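CobC (Shigella flexneri 2a, PDB 6NRU) catalyses removal of the phosphate from alpha-ribazole 5'-phosphate and adenosylcobalamin 5'-phosphate, probably through a phosphohistidine intermediate, in assembly of the nucleotide loop of cobalamin (vitamin B12). Local coordinates at residues A[44-49]-A[70-75]; A[58-63]-A[82-87]; A[130-135]-A[160-165]. All blocks are in the same frame, centred on the assembly; numbering follows the deposited sequence.

Contact 1: A[44-49]-A[70-75]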
loop_
_atom_site.group_PDB
_atom_site.type_symbol
_atom_site.label_atom_id
_atom_site.label_comp_id
_atom_site.label_asym_id
_atom_site.label_seq_id
_atom_site.Cartn_x
_atom_site.Cartn_y
_atom_site.Cartn_z
ATOM N N LEU A 44 -15.284 -7.060 8.521
ATOM C CA LEU A 44 -14.247 -7.475 9.459
ATOM C C LEU A 44 -13.851 -6.341 10.393
ATOM O O LEU A 44 -13.427 -6.597 11.526
ATOM C CB LEU A 44 -13.017 -7.990 8.710
ATOM C CG LEU A 44 -13.083 -9.413 8.156
ATOM C CD1 LEU A 44 -11.746 -9.807 7.559
ATOM C CD2 LEU A 44 -13.496 -10.382 9.251
ATOM N N LEU A 45 -13.986 -5.092 9.940
ATOM C CA LEU A 45 -13.623 -3.909 10.710
ATOM C C LEU A 45 -14.813 -2.968 10.879
ATOM O O LEU A 45 -14.645 -1.747 10.959
ATOM C CB LEU A 45 -12.459 -3.179 10.053
ATOM C CG LEU A 45 -11.284 -4.082 9.676
ATOM C CD1 LEU A 45 -10.621 -3.626 8.379
ATOM C CD2 LEU A 45 -10.282 -4.147 10.815
ATOM N N ASP A 46 -16.026 -3.522 10.918
ATOM C CA ASP A 46 -17.211 -2.689 11.081
ATOM C C ASP A 46 -17.232 -2.022 12.450
ATOM O O ASP A 46 -17.612 -0.850 12.571
ATOM C CB ASP A 46 -18.467 -3.534 10.868
ATOM C CG ASP A 46 -19.656 -2.706 10.433
ATOM O OD1 ASP A 46 -19.451 -1.592 9.906
ATOM O OD2 ASP A 46 -20.796 -3.169 10.618
ATOM N N ASP A 47 -16.819 -2.744 13.488
ATOM C CA ASP A 47 -16.863 -2.243 14.855
ATOM C C ASP A 47 -15.580 -1.538 15.276
ATOM O O ASP A 47 -15.419 -1.227 16.460
ATOM C CB ASP A 47 -17.166 -3.388 15.823
ATOM C CG ASP A 47 -18.589 -3.885 15.698
ATOM O OD1 ASP A 47 -19.306 -3.409 14.793
ATOM O OD2 ASP A 47 -18.995 -4.743 16.509
ATOM N N VAL A 48 -14.669 -1.287 14.345
ATOM C CA VAL A 48 -13.473 -0.503 14.624
ATOM C C VAL A 48 -13.792 0.959 14.342
ATOM O O VAL A 48 -14.091 1.332 13.202
ATOM C CB VAL A 48 -12.280 -0.982 13.785
ATOM C CG1 VAL A 48 -11.075 -0.093 14.037
ATOM C CG2 VAL A 48 -11.956 -2.434 14.107
ATOM N N SER A 49 -13.732 1.787 15.382
ATOM C CA SER A 49 -14.136 3.189 15.288
ATOM C C SER A 49 -12.969 4.009 14.753
ATOM O O SER A 49 -12.160 4.554 15.505
ATOM C CB SER A 49 -14.599 3.704 16.644
ATOM O OG SER A 49 -13.784 3.192 17.684
ATOM N N SER A 70 -18.180 1.715 3.174
ATOM C CA SER A 70 -19.631 1.592 2.997
ATOM C C SER A 70 -20.417 2.866 3.370
ATOM O O SER A 70 -20.156 3.931 2.838
ATOM C CB SER A 70 -20.192 0.311 3.629
ATOM O OG SER A 70 -21.593 0.288 3.643
ATOM N N ASP A 71 -21.372 2.754 4.276
ATOM C CA ASP A 71 -22.211 3.874 4.671
ATOM C C ASP A 71 -21.642 4.689 5.825
ATOM O O ASP A 71 -22.278 5.627 6.289
ATOM C CB ASP A 71 -23.581 3.361 5.115
ATOM C CG ASP A 71 -24.436 2.874 3.972
ATOM O OD1 ASP A 71 -24.837 1.698 4.009
ATOM O OD2 ASP A 71 -24.732 3.663 3.054
ATOM N N ARG A 72 -20.431 4.365 6.253
ATOM C CA ARG A 72 -19.829 4.983 7.429
ATOM C C ARG A 72 -19.586 6.483 7.473
ATOM O O ARG A 72 -19.511 7.037 8.564
ATOM C CB ARG A 72 -18.582 4.219 7.851
ATOM C CG ARG A 72 -18.905 2.844 8.408
ATOM C CD ARG A 72 -17.670 2.151 8.922
ATOM N NE ARG A 72 -17.111 2.888 10.037
ATOM C CZ ARG A 72 -16.288 2.373 10.928
ATOM N NH1 ARG A 72 -15.929 1.113 10.836
ATOM N NH2 ARG A 72 -15.830 3.117 11.912
ATOM N N GLN A 73 -19.423 7.115 6.317
ATOM C CA GLN A 73 -19.196 8.566 6.212
ATOM C C GLN A 73 -17.999 9.164 6.943
ATOM O O GLN A 73 -18.134 10.166 7.610
ATOM C CB GLN A 73 -20.459 9.358 6.580
ATOM C CG GLN A 73 -21.467 9.492 5.463
ATOM C CD GLN A 73 -21.259 10.761 4.694
ATOM O OE1 GLN A 73 -20.144 11.253 4.588
ATOM N NE2 GLN A 73 -22.330 11.304 4.160
ATOM N N LEU A 74 -16.826 8.565 6.798
ATOM C CA LEU A 74 -15.632 9.053 7.467
ATOM C C LEU A 74 -14.826 9.958 6.541
ATOM O O LEU A 74 -14.912 9.837 5.314
ATOM C CB LEU A 74 -14.756 7.884 7.929
ATOM C CG LEU A 74 -15.229 7.156 9.189
ATOM C CD1 LEU A 74 -14.648 5.752 9.263
ATOM C CD2 LEU A 74 -14.871 7.955 10.431
ATOM N N PRO A 75 -14.045 10.885 7.099
ATOM C CA PRO A 75 -13.230 11.772 6.253
ATOM C C PRO A 75 -12.087 11.012 5.592
ATOM O O PRO A 75 -11.368 10.254 6.246
ATOM C CB PRO A 75 -12.708 12.822 7.242
ATOM C CG PRO A 75 -13.636 12.734 8.425
ATOM C CD PRO A 75 -13.997 11.286 8.513
#

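Contact 2: A[58-63]-A[82-87]. With SO4 (sulfate ion), chain N.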
loop_
_atom_site.group_PDB
_atom_site.type_symbol
_atom_site.label_atom_id
_atom_site.label_comp_id
_atom_site.label_asym_id
_atom_site.label_seq_id
_atom_site.Cartn_x
_atom_site.Cartn_y
_atom_site.Cartn_z
ATOM N N LEU A 58 -4.566 6.358 -6.477
ATOM C CA LEU A 58 -4.952 5.393 -7.497
ATOM C C LEU A 58 -6.317 4.795 -7.183
ATOM O O LEU A 58 -6.615 4.445 -6.037
ATOM C CB LEU A 58 -3.893 4.299 -7.609
ATOM C CG LEU A 58 -2.466 4.818 -7.807
ATOM C CD1 LEU A 58 -1.516 3.669 -8.057
ATOM C CD2 LEU A 58 -2.410 5.812 -8.954
ATOM N N GLU A 59 -7.151 4.681 -8.221
ATOM C CA GLU A 59 -8.564 4.385 -8.005
ATOM C C GLU A 59 -8.782 2.990 -7.439
ATOM O O GLU A 59 -9.778 2.761 -6.744
ATOM C CB GLU A 59 -9.342 4.563 -9.308
ATOM C CG GLU A 59 -10.755 5.076 -9.095
ATOM C CD GLU A 59 -10.778 6.445 -8.447
ATOM O OE1 GLU A 59 -11.714 6.715 -7.665
ATOM O OE2 GLU A 59 -9.863 7.251 -8.723
ATOM N N ARG A 60 -7.875 2.048 -7.709
ATOM C CA ARG A 60 -8.023 0.723 -7.116
ATOM C C ARG A 60 -7.974 0.790 -5.596
ATOM O O ARG A 60 -8.624 -0.014 -4.917
ATOM C CB ARG A 60 -6.949 -0.228 -7.651
ATOM C CG ARG A 60 -5.527 0.102 -7.229
ATOM C CD ARG A 60 -4.569 -0.103 -8.386
ATOM N NE ARG A 60 -3.281 -0.638 -7.955
ATOM C CZ ARG A 60 -2.115 -0.285 -8.485
ATOM N NH1 ARG A 60 -2.076 0.607 -9.467
ATOM N NH2 ARG A 60 -0.988 -0.823 -8.037
ATOM N N ALA A 61 -7.223 1.750 -5.047
ATOM C CA ALA A 61 -7.201 1.953 -3.605
ATOM C C ALA A 61 -8.453 2.679 -3.131
ATOM O O ALA A 61 -9.004 2.349 -2.075
ATOM C CB ALA A 61 -5.949 2.729 -3.204
ATOM N N GLN A 62 -8.919 3.661 -3.905
ATOM C CA GLN A 62 -10.132 4.381 -3.534
ATOM C C GLN A 62 -11.366 3.500 -3.685
ATOM O O GLN A 62 -12.284 3.565 -2.859
ATOM C CB GLN A 62 -10.263 5.650 -4.373
ATOM C CG GLN A 62 -9.101 6.607 -4.195
ATOM C CD GLN A 62 -9.333 7.937 -4.866
ATOM O OE1 GLN A 62 -10.095 8.767 -4.372
ATOM N NE2 GLN A 62 -8.674 8.154 -5.999
ATOM N N HIS A 63 -11.409 2.674 -4.735
ATOM C CA HIS A 63 -12.484 1.696 -4.864
ATOM C C HIS A 63 -12.527 0.779 -3.651
ATOM O O HIS A 63 -13.606 0.447 -3.148
ATOM C CB HIS A 63 -12.305 0.885 -6.149
ATOM C CG HIS A 63 -13.479 0.022 -6.497
ATOM N ND1 HIS A 63 -13.550 -0.694 -7.673
ATOM C CD2 HIS A 63 -14.628 -0.239 -5.830
ATOM C CE1 HIS A 63 -14.690 -1.361 -7.713
ATOM N NE2 HIS A 63 -15.362 -1.104 -6.605
ATOM N N LEU A 82 1.142 7.984 -0.671
ATOM C CA LEU A 82 0.691 6.604 -0.550
ATOM C C LEU A 82 0.544 5.905 -1.893
ATOM O O LEU A 82 0.155 4.732 -1.922
ATOM C CB LEU A 82 -0.645 6.551 0.202
ATOM C CG LEU A 82 -0.606 6.913 1.689
ATOM C CD1 LEU A 82 -2.005 7.000 2.276
ATOM C CD2 LEU A 82 0.237 5.912 2.462
ATOM N N ASN A 83 0.847 6.586 -2.996
ATOM C CA ASN A 83 0.680 6.003 -4.317
ATOM C C ASN A 83 1.667 4.869 -4.555
ATOM O O ASN A 83 2.761 4.832 -3.987
ATOM C CB ASN A 83 0.876 7.059 -5.403
ATOM C CG ASN A 83 -0.264 8.036 -5.470
ATOM O OD1 ASN A 83 -1.308 7.827 -4.855
ATOM N ND2 ASN A 83 -0.077 9.112 -6.224
ATOM N N GLU A 84 1.267 3.944 -5.423
ATOM C CA GLU A 84 2.186 2.931 -5.916
ATOM C C GLU A 84 3.358 3.599 -6.626
ATOM O O GLU A 84 3.259 4.733 -7.106
ATOM C CB GLU A 84 1.450 1.977 -6.865
ATOM C CG GLU A 84 2.268 0.803 -7.390
ATOM C CD GLU A 84 2.875 -0.036 -6.283
ATOM O OE1 GLU A 84 4.011 0.261 -5.858
ATOM O OE2 GLU A 84 2.214 -0.996 -5.838
HETATM N N MSE A 85 4.487 2.899 -6.663
HETATM C CA MSE A 85 5.638 3.347 -7.427
HETATM C C MSE A 85 5.247 3.536 -8.885
HETATM O O MSE A 85 4.467 2.753 -9.425
HETATM C CB MSE A 85 6.777 2.338 -7.310
HETATM C CG MSE A 85 8.156 2.925 -7.514
HETATM SE SE MSE A 85 9.551 1.596 -7.208
HETATM C CE MSE A 85 9.800 0.999 -9.046
ATOM N N PHE A 86 5.775 4.579 -9.520
ATOM C CA PHE A 86 5.489 4.856 -10.924
ATOM C C PHE A 86 6.515 4.130 -11.791
ATOM O O PHE A 86 7.696 4.495 -11.807
ATOM C CB PHE A 86 5.503 6.358 -11.193
ATOM C CG PHE A 86 5.315 6.709 -12.637
ATOM C CD1 PHE A 86 4.176 6.310 -13.317
ATOM C CD2 PHE A 86 6.277 7.432 -13.319
ATOM C CE1 PHE A 86 4.000 6.626 -14.646
ATOM C CE2 PHE A 86 6.105 7.753 -14.651
ATOM C CZ PHE A 86 4.965 7.349 -15.314
ATOM N N PHE A 87 6.066 3.108 -12.515
ATOM C CA PHE A 87 6.955 2.271 -13.311
ATOM C C PHE A 87 7.180 2.801 -14.723
ATOM O O PHE A 87 7.888 2.158 -15.504
ATOM C CB PHE A 87 6.408 0.841 -13.374
ATOM C CG PHE A 87 6.863 -0.036 -12.239
ATOM C CD1 PHE A 87 8.118 -0.627 -12.261
ATOM C CD2 PHE A 87 6.035 -0.272 -11.151
ATOM C CE1 PHE A 87 8.539 -1.438 -11.220
ATOM C CE2 PHE A 87 6.450 -1.080 -10.105
ATOM C CZ PHE A 87 7.703 -1.663 -10.139
HETATM S S SO4 N . 0.409 -4.874 -6.827
HETATM O O1 SO4 N . 1.724 -4.242 -6.788
HETATM O O2 SO4 N . 0.319 -5.736 -8.001
HETATM O O3 SO4 N . 0.215 -5.671 -5.621
HETATM O O4 SO4 N . -0.627 -3.847 -6.895
#

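Contact 3: A[130-135]-A[160-165]. With EDO (1,2-ethanediol), chain Q.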
loop_
_atom_site.group_PDB
_atom_site.type_symbol
_atom_site.label_atom_id
_atom_site.label_comp_id
_atom_site.label_asym_id
_atom_site.label_seq_id
_atom_site.Cartn_x
_atom_site.Cartn_y
_atom_site.Cartn_z
ATOM N N ARG A 130 9.435 9.271 -0.711
ATOM C CA ARG A 130 8.032 9.652 -0.593
ATOM C C ARG A 130 7.421 9.080 0.677
ATOM O O ARG A 130 6.713 9.776 1.413
ATOM C CB ARG A 130 7.254 9.159 -1.811
ATOM C CG ARG A 130 6.869 10.219 -2.815
ATOM C CD ARG A 130 6.279 9.538 -4.030
ATOM N NE ARG A 130 5.460 8.397 -3.628
ATOM C CZ ARG A 130 5.163 7.367 -4.413
ATOM N NH1 ARG A 130 5.620 7.318 -5.657
ATOM N NH2 ARG A 130 4.406 6.381 -3.951
ATOM N N VAL A 131 7.678 7.795 0.938
ATOM C CA VAL A 131 7.148 7.151 2.135
ATOM C C VAL A 131 7.777 7.749 3.387
ATOM O O VAL A 131 7.115 7.902 4.421
ATOM C CB VAL A 131 7.369 5.629 2.049
ATOM C CG1 VAL A 131 7.028 4.953 3.367
ATOM C CG2 VAL A 131 6.545 5.047 0.907
ATOM N N GLU A 132 9.058 8.110 3.313
ATOM C CA GLU A 132 9.704 8.771 4.441
ATOM C C GLU A 132 9.034 10.103 4.757
ATOM O O GLU A 132 8.863 10.456 5.929
ATOM C CB GLU A 132 11.190 8.964 4.147
ATOM C CG GLU A 132 12.043 7.768 4.520
ATOM C CD GLU A 132 12.364 7.733 6.003
ATOM O OE1 GLU A 132 13.348 8.386 6.416
ATOM O OE2 GLU A 132 11.629 7.059 6.757
ATOM N N ARG A 133 8.647 10.858 3.724
ATOM C CA ARG A 133 7.945 12.116 3.960
ATOM C C ARG A 133 6.585 11.873 4.595
ATOM O O ARG A 133 6.151 12.641 5.462
ATOM C CB ARG A 133 7.793 12.892 2.652
ATOM C CG ARG A 133 9.112 13.283 2.009
ATOM C CD ARG A 133 9.049 14.667 1.385
ATOM N NE ARG A 133 10.375 15.148 1.015
ATOM C CZ ARG A 133 11.072 16.032 1.721
ATOM N NH1 ARG A 133 10.567 16.535 2.839
ATOM N NH2 ARG A 133 12.273 16.413 1.310
ATOM N N PHE A 134 5.898 10.809 4.177
ATOM C CA PHE A 134 4.627 10.468 4.802
ATOM C C PHE A 134 4.818 10.128 6.272
ATOM O O PHE A 134 4.013 10.529 7.120
ATOM C CB PHE A 134 3.971 9.304 4.064
ATOM C CG PHE A 134 2.720 8.809 4.719
ATOM C CD1 PHE A 134 1.527 9.499 4.568
ATOM C CD2 PHE A 134 2.732 7.661 5.492
ATOM C CE1 PHE A 134 0.369 9.052 5.173
ATOM C CE2 PHE A 134 1.578 7.206 6.100
ATOM C CZ PHE A 134 0.395 7.902 5.939
ATOM N N ILE A 135 5.885 9.393 6.591
ATOM C CA ILE A 135 6.177 9.065 7.984
ATOM C C ILE A 135 6.418 10.335 8.789
ATOM O O ILE A 135 5.903 10.488 9.904
ATOM C CB ILE A 135 7.378 8.104 8.064
ATOM C CG1 ILE A 135 6.995 6.723 7.532
ATOM C CG2 ILE A 135 7.888 7.989 9.491
ATOM C CD1 ILE A 135 8.129 5.733 7.566
ATOM N N ILE A 160 5.887 -0.337 7.206
ATOM C CA ILE A 160 6.165 -1.163 8.376
ATOM C C ILE A 160 7.659 -1.175 8.671
ATOM O O ILE A 160 8.086 -0.926 9.803
ATOM C CB ILE A 160 5.625 -2.590 8.172
ATOM C CG1 ILE A 160 4.106 -2.575 8.010
ATOM C CG2 ILE A 160 6.022 -3.479 9.340
ATOM C CD1 ILE A 160 3.524 -3.925 7.650
ATOM N N ALA A 161 8.474 -1.444 7.646
ATOM C CA ALA A 161 9.911 -1.601 7.854
ATOM C C ALA A 161 10.546 -0.326 8.391
ATOM O O ALA A 161 11.364 -0.376 9.317
ATOM C CB ALA A 161 10.590 -2.029 6.552
ATOM N N ARG A 162 10.186 0.830 7.829
ATOM C CA ARG A 162 10.814 2.070 8.275
ATOM C C ARG A 162 10.323 2.490 9.656
ATOM O O ARG A 162 11.090 3.077 10.431
ATOM C CB ARG A 162 10.564 3.183 7.259
ATOM C CG ARG A 162 11.229 2.956 5.915
ATOM C CD ARG A 162 12.726 2.752 6.065
ATOM N NE ARG A 162 13.422 3.974 6.457
ATOM C CZ ARG A 162 14.092 4.125 7.595
ATOM N NH1 ARG A 162 14.156 3.130 8.471
ATOM N NH2 ARG A 162 14.696 5.277 7.862
ATOM N N LEU A 163 9.061 2.196 9.984
ATOM C CA LEU A 163 8.517 2.606 11.275
ATOM C C LEU A 163 9.220 1.899 12.427
ATOM O O LEU A 163 9.463 2.507 13.475
ATOM C CB LEU A 163 7.015 2.339 11.325
ATOM C CG LEU A 163 6.116 3.374 10.648
ATOM C CD1 LEU A 163 4.665 2.917 10.665
ATOM C CD2 LEU A 163 6.263 4.735 11.309
ATOM N N ILE A 164 9.556 0.622 12.259
ATOM C CA ILE A 164 10.187 -0.129 13.338
ATOM C C ILE A 164 11.704 0.010 13.241
ATOM O O ILE A 164 12.449 -0.687 13.939
ATOM C CB ILE A 164 9.740 -1.604 13.331
ATOM C CG1 ILE A 164 10.295 -2.356 12.127
ATOM C CG2 ILE A 164 8.231 -1.698 13.300
ATOM C CD1 ILE A 164 9.824 -3.799 12.062
ATOM N N GLY A 165 12.171 0.922 12.389
ATOM C CA GLY A 165 13.566 1.311 12.387
ATOM C C GLY A 165 14.488 0.473 11.535
ATOM O O GLY A 165 15.686 0.390 11.835
HETATM C C1 EDO Q . 15.944 5.272 11.586
HETATM O O1 EDO Q . 14.696 4.779 11.084
HETATM C C2 EDO Q . 16.716 5.973 10.473
HETATM O O2 EDO Q . 17.229 5.000 9.552
#

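Contact 1: A[44-49]-A[70-75]
R72 reaches across from segment 70-75 and ends on the backbone oxygen of V48, the last residue of the turn in segment 44-49. Its CB leaves the main chain toward that turn. CG lies beside the backbone N (chi1 -69°), and the chain stays extended to CD before it bends at chi3. R72 CD passes D46, whose OD1 is 4.3 Å away. D46 OD1 is 4.5 Å from R72 NH1, off to one side of the flat group, so the attraction is electrostatic. F50 also packs against the R72 side chain. The two end nitrogens both donate to one atom, V48 O. NH2 makes the shorter hydrogen bond, 2.8 Å to V48 O, with an N-H...O angle of 151°. NH1 makes a second one, 3.0 Å to V48 O and more bent. V48 O sits almost in the guanidinium plane, while both nitrogens approach the carbonyl from the same face. R72 NH1 also has L45 O at 3.1 Å, at the guanidinium edge. D46 O is close to NH1 too, but at a poor angle for bonding. L45 to V48 form a type I beta turn, closed by a weak V48 N to L45 O bond. R72 thus ties the loop after helix 59-69 to the loop after helix 32-44. Its positive charge is probably eased by V48 O, with D46 near enough to add a longer-range attraction.

Contact 2: A[58-63]-A[82-87]
R60 and E84 meet by charge first. R60 NH2 is 3.9 Å from E84 OE2, a long salt bridge, and the two flat groups are turned 30° apart. The same R60 NH2 comes within van der Waals range of E84 CG, at 3.7 Å. R60 NH2 also donates to O4 of the bound sulfate at 3.3 Å, with an N-H...O angle of 141°. E84 OE2 lies 3.4 Å from sulfate O1. R10 and N17 bind the same ion, and the R60 side chain also touches H11. H11 is probably the residue that carries the phosphate during catalysis, and E84 probably the proton donor/acceptor. The sulfate, probably from the crystallisation liquor, probably marks where the substrate phosphate binds in this histidine phosphatase.

Apolar contact comes from L58 at the N-cap position of helix 59-69. Its CD1 rests on E84 CB at 3.6 Å. The E84 chain is extended at chi1 (-176°) and bends at chi2, which brings the carboxylate round to the sulfate side.

Further hydrogen bonds hold the two charged groups. E84 OE1 accepts from the backbone N of selenomethionine M85 at 2.8 Å, on its anti side, which steadies the carboxylate. R60 NH1 donates to G24 O. Nearby, N83 OD1 accepts from E57 N.

The site lies where the start of helix 59-69 faces the loop after strand 76-78. A61 packs on C55 and L82 on L54, both of strand 52-55. L82, N83 and M85 lean on helix 124-136.

Contact 3: A[130-135]-A[160-165]
E132 and R162 form a salt bridge without a hydrogen bond: E132 OE2 is 3.6 Å from R162 NE but stands off the guanidinium plane. The contact is a helix-helix pairing in the alpha/beta histidine phosphatase fold. It joins helix 124-136 to the last turn of helix 153-163. The side chains of E132 and R162 cross at about a right angle. E132 bends at chi2 (-81°), which swings its carboxylate over to the arginine.

Next to this charged pair, I135 supplies the apolar part. Its CD1 meets R162 CB at 3.5 Å, and its CG2 meets L163 CD2 at 4.1 Å. I135 also touches L159 of the same partner helix. L163 turns its other contacts to I184 and I186 of strand 181-187, so it links the helix pair to the sheet.

Helix 153-163 ends in a Schellman motif. G165, with positive phi, is its C-prime residue. M166 N donates to A161 O, and G165 N donates to R162 O. R162 NH1 in turn donates to M166 O. The same R162 NH1 also donates, at 3.1 Å, to O1 of an ethanediol probably left from the crystallisation liquor.

Overall arrangement
Contact 2 is the most central: its centre lies about 8 Å from the centre of the chain. The centre of contact 1 lies farthest out, at about 19 Å. Both are partly buried, whereas contact 3 lies at the surface. Contacts 1 and 2 share helix 59-69: segment 58-63 opens it and segment 70-75 follows its end. Contacts 2 and 3 touch, with L82 CD2 4.0 Å from F134 CZ. Each contact has one key arginine. In contact 1 it donates twice to one backbone carbonyl of a loop. In contact 2 it faces an anion in the active-site pocket. In contact 3 it pairs with a glutamate beside a small apolar patch between two helices.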